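Local coordinates for 0.19 alpha-amylase inhibitor (PDB 1HSS), which inhibits alpha-amylase as a homodimeric, disulfide-bonded wheat-kernel protein of the cereal trypsin/alpha-amylase inhibitor family and is also an allergen, at residues Glu50-Cys54 and Leu101-Ala107; Leu57-Asp62 and Asp117-Asp123; Leu61-Tyr65 and Ala79-Arg85. All blocks are in the same frame, centred on the assembly; numbering follows the deposited sequence.

Contact 1 of 3, residues Glu50-Cys54 and Leu101-Ala107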
loop_
_atom_site.group_PDB
_atom_site.type_symbol
_atom_site.label_atom_id
_atom_site.label_comp_id
_atom_site.label_asym_id
_atom_site.label_seq_id
_atom_site.Cartn_x
_atom_site.Cartn_y
_atom_site.Cartn_z
ATOM N N GLU A 50 11.575 13.126 0.658
ATOM C CA GLU A 50 10.322 12.828 -0.053
ATOM C C GLU A 50 10.541 12.420 -1.502
ATOM O O GLU A 50 9.752 11.664 -2.078
ATOM C CB GLU A 50 9.423 14.055 -0.043
ATOM C CG GLU A 50 8.523 14.149 1.141
ATOM C CD GLU A 50 7.545 15.320 1.053
ATOM O OE1 GLU A 50 7.280 15.807 -0.076
ATOM O OE2 GLU A 50 7.013 15.732 2.121
ATOM N N TRP A 51 11.565 13.017 -2.108
ATOM C CA TRP A 51 11.885 12.800 -3.508
ATOM C C TRP A 51 12.554 11.453 -3.772
ATOM O O TRP A 51 12.488 10.933 -4.879
ATOM C CB TRP A 51 12.780 13.930 -4.004
ATOM C CG TRP A 51 12.091 15.260 -3.991
ATOM C CD1 TRP A 51 11.999 16.126 -2.940
ATOM C CD2 TRP A 51 11.416 15.894 -5.096
ATOM N NE1 TRP A 51 11.322 17.258 -3.322
ATOM C CE2 TRP A 51 10.951 17.141 -4.638
ATOM C CE3 TRP A 51 11.174 15.531 -6.432
ATOM C CZ2 TRP A 51 10.247 18.031 -5.469
ATOM C CZ3 TRP A 51 10.474 16.421 -7.256
ATOM C CH2 TRP A 51 10.022 17.651 -6.769
ATOM N N CYS A 52 13.213 10.893 -2.764
ATOM C CA CYS A 52 14.051 9.720 -2.983
ATOM C C CYS A 52 13.573 8.489 -2.251
ATOM O O CYS A 52 14.194 7.435 -2.348
ATOM C CB CYS A 52 15.487 10.012 -2.574
ATOM S SG CYS A 52 16.244 11.302 -3.598
ATOM N N ARG A 53 12.476 8.618 -1.513
ATOM C CA ARG A 53 11.936 7.500 -0.744
ATOM C C ARG A 53 11.512 6.320 -1.626
ATOM O O ARG A 53 11.813 5.184 -1.305
ATOM C CB ARG A 53 10.753 7.971 0.104
ATOM C CG ARG A 53 10.944 7.834 1.598
ATOM C CD ARG A 53 11.165 9.163 2.331
ATOM N NE ARG A 53 9.954 9.768 2.846
ATOM C CZ ARG A 53 9.914 10.793 3.704
ATOM N NH1 ARG A 53 10.944 11.137 4.455
ATOM N NH2 ARG A 53 8.773 11.415 3.894
ATOM N N CYS A 54 10.889 6.591 -2.771
ATOM C CA CYS A 54 10.523 5.539 -3.731
ATOM C C CYS A 54 11.718 4.931 -4.429
ATOM O O CYS A 54 11.685 3.767 -4.842
ATOM C CB CYS A 54 9.597 6.089 -4.798
ATOM S SG CYS A 54 7.968 6.508 -4.137
ATOM N N LEU A 101 4.507 8.171 5.489
ATOM C CA LEU A 101 5.550 9.042 4.970
ATOM C C LEU A 101 5.189 9.395 3.530
ATOM O O LEU A 101 4.985 8.512 2.704
ATOM C CB LEU A 101 6.908 8.327 5.016
ATOM C CG LEU A 101 7.973 8.506 6.109
ATOM C CD1 LEU A 101 7.461 9.274 7.280
ATOM C CD2 LEU A 101 8.507 7.155 6.530
ATOM N N PRO A 102 4.983 10.694 3.243
ATOM C CA PRO A 102 4.682 11.094 1.865
ATOM C C PRO A 102 5.903 11.104 0.948
ATOM O O PRO A 102 7.061 11.133 1.385
ATOM C CB PRO A 102 4.061 12.492 2.021
ATOM C CG PRO A 102 4.671 13.024 3.269
ATOM C CD PRO A 102 4.871 11.833 4.176
ATOM N N ILE A 103 5.619 10.952 -0.330
ATOM C CA ILE A 103 6.639 10.925 -1.358
ATOM C C ILE A 103 6.221 11.971 -2.400
ATOM O O ILE A 103 5.083 12.433 -2.367
ATOM C CB ILE A 103 6.741 9.485 -1.971
ATOM C CG1 ILE A 103 5.386 9.006 -2.496
ATOM C CG2 ILE A 103 7.129 8.496 -0.890
ATOM C CD1 ILE A 103 5.195 9.150 -3.990
ATOM N N VAL A 104 7.141 12.467 -3.224
ATOM C CA VAL A 104 6.684 13.257 -4.357
ATOM C C VAL A 104 6.749 12.464 -5.656
ATOM O O VAL A 104 7.711 11.731 -5.896
ATOM C CB VAL A 104 7.398 14.630 -4.470
ATOM C CG1 VAL A 104 8.227 14.900 -3.249
ATOM C CG2 VAL A 104 8.184 14.715 -5.737
ATOM N N VAL A 105 5.601 12.419 -6.336
ATOM C CA VAL A 105 5.348 11.477 -7.421
ATOM C C VAL A 105 6.231 11.750 -8.632
ATOM O O VAL A 105 6.745 10.830 -9.261
ATOM C CB VAL A 105 3.874 11.513 -7.856
ATOM C CG1 VAL A 105 3.619 10.466 -8.924
ATOM C CG2 VAL A 105 2.975 11.256 -6.669
ATOM N N ASP A 106 6.420 13.024 -8.939
ATOM C CA ASP A 106 7.414 13.416 -9.926
ATOM C C ASP A 106 7.721 14.921 -9.900
ATOM O O ASP A 106 7.384 15.625 -8.946
ATOM C CB ASP A 106 6.962 12.981 -11.327
ATOM C CG ASP A 106 5.583 13.513 -11.698
ATOM O OD1 ASP A 106 5.138 14.539 -11.140
ATOM O OD2 ASP A 106 4.948 12.911 -12.582
ATOM N N ALA A 107 8.240 15.411 -11.020
ATOM C CA ALA A 107 8.773 16.764 -11.117
ATOM C C ALA A 107 7.747 17.852 -10.814
ATOM O O ALA A 107 8.110 18.949 -10.374
ATOM C CB ALA A 107 9.369 16.976 -12.498
HETATM O O HOH W 1 4.782 14.880 -0.787
#
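Glu50 and Arg53 supply the polar grip on the chain at Pro102-Val104. The carbonyl of Glu50 accepts the backbone N-H of Val104 (N to O 3.0 Å), the donor standing above the carbonyl plane, and Ile103 CA makes a CA-H...O contact with the same Glu50 O at 3.3 Å. Arg53, its chain bent at chi2 and chi3, brings NH2 to Pro102 O at 3.1 Å, along a lone pair in the carbonyl plane. That bond is not straight: the angle at the hydrogen is 141°. Water 1 adds a bridge, donating to Glu50 OE1 at 2.8 Å and to Ile103 O at 2.9 Å, so that it ties the Glu50 carboxylate to the Ile103 backbone, while the side chain crosses Val104 at about a right angle.

Two flat groups are met over their faces. The Arg53 guanidinium has a neighbour on each: Leu101 CG, 3.7 Å from Arg53 NH2, and Glu50 N opposite. The Trp51 indole is met by Val104 on one: CG2 lies over the six-membered ring, its closest approach, to CE3, being doubtful, and Val104 CG1 is 3.8 Å from Trp51 CD2.

Apolar contact continues where Cys54 SG meets Ile103 CD1 at 3.8 Å. Cys52 and Cys54 form the CXC element of the prolamin-type cysteine pattern, bonded to Cys6 and Cys115 respectively.

The contact therefore fastens the start of helix 53-67 to strand 103-104, which pairs through Ile103 with Ala112 of strand 111-112. Leu45 of helix 35-46 touches both Arg53 and Leu101, and Asp117 of helix 116-119 lies against Cys54.

Contact 2 of 3, residues Leu57-Asp62 and Asp117-Asp123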
loop_
_atom_site.group_PDB
_atom_site.type_symbol
_atom_site.label_atom_id
_atom_site.label_comp_id
_atom_site.label_asym_id
_atom_site.label_seq_id
_atom_site.Cartn_x
_atom_site.Cartn_y
_atom_site.Cartn_z
ATOM N N LEU A 57 13.293 2.466 -2.030
ATOM C CA LEU A 57 12.485 1.243 -2.049
ATOM C C LEU A 57 12.702 0.403 -3.315
ATOM O O LEU A 57 12.799 -0.813 -3.242
ATOM C CB LEU A 57 10.991 1.587 -1.894
ATOM C CG LEU A 57 10.529 1.845 -0.459
ATOM C CD1 LEU A 57 9.202 2.545 -0.457
ATOM C CD2 LEU A 57 10.453 0.551 0.310
ATOM N N TYR A 58 12.766 1.053 -4.475
ATOM C CA TYR A 58 13.069 0.378 -5.742
ATOM C C TYR A 58 14.421 -0.357 -5.678
ATOM O O TYR A 58 14.517 -1.543 -5.999
ATOM C CB TYR A 58 13.080 1.412 -6.863
ATOM C CG TYR A 58 12.972 0.817 -8.222
ATOM C CD1 TYR A 58 14.095 0.333 -8.875
ATOM C CD2 TYR A 58 11.757 0.730 -8.860
ATOM C CE1 TYR A 58 14.010 -0.231 -10.140
ATOM C CE2 TYR A 58 11.651 0.165 -10.119
ATOM C CZ TYR A 58 12.783 -0.317 -10.763
ATOM O OH TYR A 58 12.700 -0.877 -12.028
ATOM N N SER A 59 15.439 0.355 -5.202
ATOM C CA SER A 59 16.786 -0.175 -4.995
ATOM C C SER A 59 16.786 -1.385 -4.072
ATOM O O SER A 59 17.471 -2.367 -4.334
ATOM C CB SER A 59 17.696 0.920 -4.407
ATOM O OG SER A 59 18.983 0.437 -4.063
ATOM N N MET A 60 16.081 -1.279 -2.949
ATOM C CA MET A 60 15.932 -2.394 -2.002
ATOM C C MET A 60 15.324 -3.657 -2.634
ATOM O O MET A 60 15.896 -4.735 -2.526
ATOM C CB MET A 60 15.066 -1.961 -0.818
ATOM C CG MET A 60 14.862 -3.038 0.241
ATOM S SD MET A 60 13.423 -2.758 1.297
ATOM C CE MET A 60 12.193 -3.077 0.184
ATOM N N LEU A 61 14.176 -3.499 -3.305
ATOM C CA LEU A 61 13.461 -4.585 -3.977
ATOM C C LEU A 61 14.303 -5.241 -5.064
ATOM O O LEU A 61 14.279 -6.454 -5.223
ATOM C CB LEU A 61 12.180 -4.044 -4.603
ATOM C CG LEU A 61 11.323 -5.103 -5.275
ATOM C CD1 LEU A 61 10.907 -6.113 -4.225
ATOM C CD2 LEU A 61 10.127 -4.453 -5.935
ATOM N N ASP A 62 14.958 -4.412 -5.868
ATOM C CA ASP A 62 15.857 -4.880 -6.905
ATOM C C ASP A 62 17.020 -5.712 -6.324
ATOM O O ASP A 62 17.253 -6.840 -6.740
ATOM C CB ASP A 62 16.377 -3.668 -7.697
ATOM C CG ASP A 62 17.220 -4.065 -8.905
ATOM O OD1 ASP A 62 16.650 -4.519 -9.926
ATOM O OD2 ASP A 62 18.459 -3.915 -8.834
ATOM N N ASP A 117 6.269 3.498 -9.336
ATOM C CA ASP A 117 7.446 2.945 -10.008
ATOM C C ASP A 117 7.871 1.585 -9.428
ATOM O O ASP A 117 8.107 0.639 -10.174
ATOM C CB ASP A 117 8.608 3.959 -9.962
ATOM C CG ASP A 117 8.927 4.471 -8.528
ATOM O OD1 ASP A 117 8.000 4.844 -7.765
ATOM O OD2 ASP A 117 10.134 4.596 -8.205
ATOM N N VAL A 118 7.758 1.450 -8.109
ATOM C CA VAL A 118 8.038 0.194 -7.416
ATOM C C VAL A 118 6.953 -0.867 -7.662
ATOM O O VAL A 118 7.253 -2.053 -7.743
ATOM C CB VAL A 118 8.187 0.442 -5.891
ATOM C CG1 VAL A 118 8.423 -0.873 -5.145
ATOM C CG2 VAL A 118 9.321 1.409 -5.632
ATOM N N ALA A 119 5.691 -0.443 -7.756
ATOM C CA ALA A 119 4.588 -1.354 -8.082
ATOM C C ALA A 119 4.685 -1.946 -9.504
ATOM O O ALA A 119 4.141 -3.010 -9.798
ATOM C CB ALA A 119 3.256 -0.638 -7.903
ATOM N N ALA A 120 5.415 -1.263 -10.370
ATOM C CA ALA A 120 5.588 -1.699 -11.742
ATOM C C ALA A 120 6.932 -2.372 -12.033
ATOM O O ALA A 120 7.268 -2.628 -13.175
ATOM C CB ALA A 120 5.394 -0.524 -12.657
ATOM N N TYR A 121 7.728 -2.599 -11.001
ATOM C CA TYR A 121 8.993 -3.327 -11.117
ATOM C C TYR A 121 8.859 -4.626 -11.960
ATOM O O TYR A 121 7.848 -5.324 -11.870
ATOM C CB TYR A 121 9.503 -3.625 -9.692
ATOM C CG TYR A 121 10.836 -4.324 -9.602
ATOM C CD1 TYR A 121 10.908 -5.710 -9.653
ATOM C CD2 TYR A 121 12.017 -3.604 -9.512
ATOM C CE1 TYR A 121 12.101 -6.355 -9.633
ATOM C CE2 TYR A 121 13.223 -4.238 -9.494
ATOM C CZ TYR A 121 13.260 -5.619 -9.560
ATOM O OH TYR A 121 14.459 -6.298 -9.579
ATOM N N PRO A 122 9.836 -4.919 -12.852
ATOM C CA PRO A 122 11.173 -4.347 -13.005
ATOM C C PRO A 122 11.258 -3.289 -14.098
ATOM O O PRO A 122 12.338 -2.968 -14.575
ATOM C CB PRO A 122 12.040 -5.561 -13.342
ATOM C CG PRO A 122 11.091 -6.638 -13.756
ATOM C CD PRO A 122 9.697 -6.076 -13.745
ATOM N N ASP A 123 10.116 -2.730 -14.471
ATOM C CA ASP A 123 10.070 -1.711 -15.512
ATOM C C ASP A 123 10.173 -0.259 -14.989
ATOM O O ASP A 123 11.235 0.363 -15.082
ATOM C CB ASP A 123 8.799 -1.907 -16.349
ATOM C CG ASP A 123 8.763 -3.273 -17.043
ATOM O OD1 ASP A 123 9.530 -3.462 -18.019
ATOM O OD2 ASP A 123 8.010 -4.172 -16.586
#
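Tyr58 and Tyr121 make a T-shaped pair that joins helix 53-67 to the C-terminal segment of this helical, prolamin-type fold. The evidence is a centroid separation of 5.3 Å with ring planes at 63°: the edge of Tyr121 faces the flat side of Tyr58, and Tyr121 CD2 comes to 3.6 Å from Tyr58 CZ. With CG anti to the backbone N (chi1 -163°), Tyr58 carries its ring over to the other segment, where Asp117 O lies in the ring plane, 3.6 Å from Tyr58 CE2.

The inner side is the tightly packed one. Val118 wedges its two methyls between helix residues: CG2 rests 4.0 Å from Tyr58 CB, and CG1 is at the same separation from Leu61 CD2. Leu61 CD2 also covers one face of the Tyr121 ring, 3.7 Å from its CG. On the opposite face lies Pro122 CB, over the ring centre, a stack consistent with the cis peptide bond before the proline, so the tyrosine is clasped between the two. Val88 and Ala92 of helix 85-92 back Leu61 and Val118 respectively.

Toward solvent the contact loosens. Pro122 and Asp123 are exposed and share little surface with the helix, and Asp123 is poorly ordered.

Asp62 fixes the outer end of the buried tyrosine: Tyr121 OH donates to Asp62 OD1 over 2.8 Å, approaching on the anti side, 34° out of the carboxylate plane.

Contact 3 of 3, residues Leu61-Tyr65 and Ala79-Arg85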
loop_
_atom_site.group_PDB
_atom_site.type_symbol
_atom_site.label_atom_id
_atom_site.label_comp_id
_atom_site.label_asym_id
_atom_site.label_seq_id
_atom_site.Cartn_x
_atom_site.Cartn_y
_atom_site.Cartn_z
ATOM N N LEU A 61 14.176 -3.499 -3.305
ATOM C CA LEU A 61 13.461 -4.585 -3.977
ATOM C C LEU A 61 14.303 -5.241 -5.064
ATOM O O LEU A 61 14.279 -6.454 -5.223
ATOM C CB LEU A 61 12.180 -4.044 -4.603
ATOM C CG LEU A 61 11.323 -5.103 -5.275
ATOM C CD1 LEU A 61 10.907 -6.113 -4.225
ATOM C CD2 LEU A 61 10.127 -4.453 -5.935
ATOM N N ASP A 62 14.958 -4.412 -5.868
ATOM C CA ASP A 62 15.857 -4.880 -6.905
ATOM C C ASP A 62 17.020 -5.712 -6.324
ATOM O O ASP A 62 17.253 -6.840 -6.740
ATOM C CB ASP A 62 16.377 -3.668 -7.697
ATOM C CG ASP A 62 17.220 -4.065 -8.905
ATOM O OD1 ASP A 62 16.650 -4.519 -9.926
ATOM O OD2 ASP A 62 18.459 -3.915 -8.834
ATOM N N SER A 63 17.672 -5.202 -5.285
ATOM C CA SER A 63 18.690 -5.979 -4.570
ATOM C C SER A 63 18.184 -7.324 -4.038
ATOM O O SER A 63 18.888 -8.326 -4.108
ATOM C CB SER A 63 19.264 -5.181 -3.398
ATOM O OG SER A 63 19.678 -3.902 -3.821
ATOM N N MET A 64 17.003 -7.333 -3.428
ATOM C CA MET A 64 16.433 -8.562 -2.903
ATOM C C MET A 64 16.203 -9.612 -3.981
ATOM O O MET A 64 16.555 -10.772 -3.812
ATOM C CB MET A 64 15.135 -8.248 -2.162
ATOM C CG MET A 64 15.416 -7.438 -0.925
ATOM S SD MET A 64 14.021 -7.109 0.126
ATOM C CE MET A 64 13.807 -8.646 0.893
ATOM N N TYR A 65 15.718 -9.170 -5.132
ATOM C CA TYR A 65 15.494 -10.058 -6.264
ATOM C C TYR A 65 16.759 -10.496 -6.962
ATOM O O TYR A 65 16.828 -11.600 -7.495
ATOM C CB TYR A 65 14.584 -9.385 -7.269
ATOM C CG TYR A 65 13.155 -9.687 -7.000
ATOM C CD1 TYR A 65 12.743 -10.993 -6.807
ATOM C CD2 TYR A 65 12.212 -8.681 -6.941
ATOM C CE1 TYR A 65 11.418 -11.297 -6.578
ATOM C CE2 TYR A 65 10.882 -8.969 -6.702
ATOM C CZ TYR A 65 10.490 -10.283 -6.535
ATOM O OH TYR A 65 9.160 -10.601 -6.425
ATOM N N ALA A 79 13.695 -14.937 -3.229
ATOM C CA ALA A 79 13.946 -13.816 -2.326
ATOM C C ALA A 79 12.805 -13.646 -1.307
ATOM O O ALA A 79 13.030 -13.164 -0.189
ATOM C CB ALA A 79 14.152 -12.529 -3.129
ATOM N N PHE A 80 11.614 -14.141 -1.661
ATOM C CA PHE A 80 10.416 -13.965 -0.836
ATOM C C PHE A 80 9.639 -15.246 -0.574
ATOM O O PHE A 80 8.817 -15.668 -1.394
ATOM C CB PHE A 80 9.507 -12.939 -1.483
ATOM C CG PHE A 80 10.183 -11.651 -1.732
ATOM C CD1 PHE A 80 10.384 -10.765 -0.687
ATOM C CD2 PHE A 80 10.790 -11.404 -2.952
ATOM C CE1 PHE A 80 11.178 -9.674 -0.847
ATOM C CE2 PHE A 80 11.592 -10.307 -3.120
ATOM C CZ PHE A 80 11.791 -9.440 -2.074
ATOM N N PRO A 81 9.942 -15.922 0.551
ATOM C CA PRO A 81 9.397 -17.252 0.856
ATOM C C PRO A 81 7.908 -17.194 1.169
ATOM O O PRO A 81 7.476 -16.418 2.015
ATOM C CB PRO A 81 10.214 -17.712 2.074
ATOM C CG PRO A 81 11.427 -16.796 2.108
ATOM C CD PRO A 81 10.906 -15.493 1.582
ATOM N N ARG A 82 7.126 -17.945 0.402
ATOM C CA ARG A 82 5.674 -18.005 0.579
ATOM C C ARG A 82 4.941 -16.756 0.077
ATOM O O ARG A 82 3.726 -16.617 0.283
ATOM C CB ARG A 82 5.315 -18.277 2.046
ATOM C CG ARG A 82 5.546 -19.719 2.492
ATOM C CD ARG A 82 5.941 -19.801 3.971
ATOM N NE ARG A 82 7.314 -20.279 4.151
ATOM C CZ ARG A 82 8.288 -19.584 4.735
ATOM N NH1 ARG A 82 8.053 -18.374 5.240
ATOM N NH2 ARG A 82 9.505 -20.107 4.824
ATOM N N CYS A 83 5.641 -15.948 -0.720
ATOM C CA CYS A 83 5.057 -14.755 -1.328
ATOM C C CYS A 83 4.921 -14.785 -2.842
ATOM O O CYS A 83 5.848 -15.155 -3.563
ATOM C CB CYS A 83 5.848 -13.517 -0.953
ATOM S SG CYS A 83 5.772 -13.211 0.804
ATOM N N ARG A 84 3.814 -14.214 -3.301
ATOM C CA ARG A 84 3.544 -14.035 -4.718
ATOM C C ARG A 84 4.201 -12.779 -5.272
ATOM O O ARG A 84 4.045 -11.692 -4.720
ATOM C CB ARG A 84 2.045 -13.933 -4.947
ATOM C CG ARG A 84 1.250 -15.053 -4.343
ATOM C CD ARG A 84 -0.176 -14.965 -4.788
ATOM N NE ARG A 84 -0.956 -16.004 -4.146
ATOM C CZ ARG A 84 -2.115 -16.438 -4.608
ATOM N NH1 ARG A 84 -2.620 -15.892 -5.710
ATOM N NH2 ARG A 84 -2.768 -17.389 -3.944
ATOM N N ARG A 85 4.768 -12.913 -6.464
ATOM C CA ARG A 85 5.397 -11.812 -7.193
ATOM C C ARG A 85 4.574 -10.518 -7.170
ATOM O O ARG A 85 5.058 -9.458 -6.801
ATOM C CB ARG A 85 5.628 -12.256 -8.644
ATOM C CG ARG A 85 6.990 -11.901 -9.231
ATOM C CD ARG A 85 6.951 -10.610 -10.074
ATOM N NE ARG A 85 8.288 -10.223 -10.547
ATOM C CZ ARG A 85 8.531 -9.467 -11.614
ATOM N NH1 ARG A 85 7.530 -8.949 -12.323
ATOM N NH2 ARG A 85 9.788 -9.225 -11.968
#
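Phe80 stands edge-on against the face of Tyr65. The ring planes are at 69° and the centroids 5.0 Å apart, a T-shaped stack in which Phe80 CE2 is 3.6 Å from Tyr65 CZ, displaced from the middle of the tyrosine ring toward its rim.

Met64 meets Phe80 at another part of the ring perimeter. Its SD is 5.0 Å from the Phe80 ring centroid and 76° off the normal, so the sulfur is at the edge in a Met-aromatic contact, while Met64 CB comes within 3.6 Å of Phe80 CZ. CG lies beside the backbone N (chi1 -67°), and the bend at chi3 turns Met64 CE back to Phe80 CE1, which it meets obliquely. Leu61 CD1 adds a looser approach to Phe80 CZ at 4.1 Å, and Ala79 CB lies 4.2 Å from Tyr65 CD1.

Arg85 approaches Tyr65 from the face opposite Phe80. The guanidinium is too distant for more than a weak cation-pi attraction; Arg85 CG, further back along the chain, is 3.8 Å from Tyr65 OH.

No hydrogen bond crosses between the segments. Leu24 of helix 20-27 and Val88 of helix 85-92 also pack on Phe80, placing its ring among three helices. Phe80 opens a type II beta turn that ends at Cys83, which is disulfide-bonded to Cys28: an edge-to-face aromatic pair next to a disulfide-bonded type II turn, within the disulfide-rich helical fold of the cereal inhibitor family.

From the N terminus, helix 53-67 is the common element: its start serves contact 1, its middle contact 2, and its later turns contact 3, the last two sharing Leu61 and Asp62. Contact 3 closes the shortest loop, returning through an unmodelled region to 79-85, and is nested inside the loop of contact 1. Contact 1 closes at strand 103-104; contact 2, reaching the C-terminal segment, crosses it. Contacts 1 and 2 touch through Cys54 and Val118, contacts 2 and 3 through Tyr121 and Tyr65, whereas contacts 1 and 3 lie about 23 Å apart between centres. Asp106, also hydrogen-bonded to Ser108 of its own chain, forms a salt bridge with Arg84 of the second subunit.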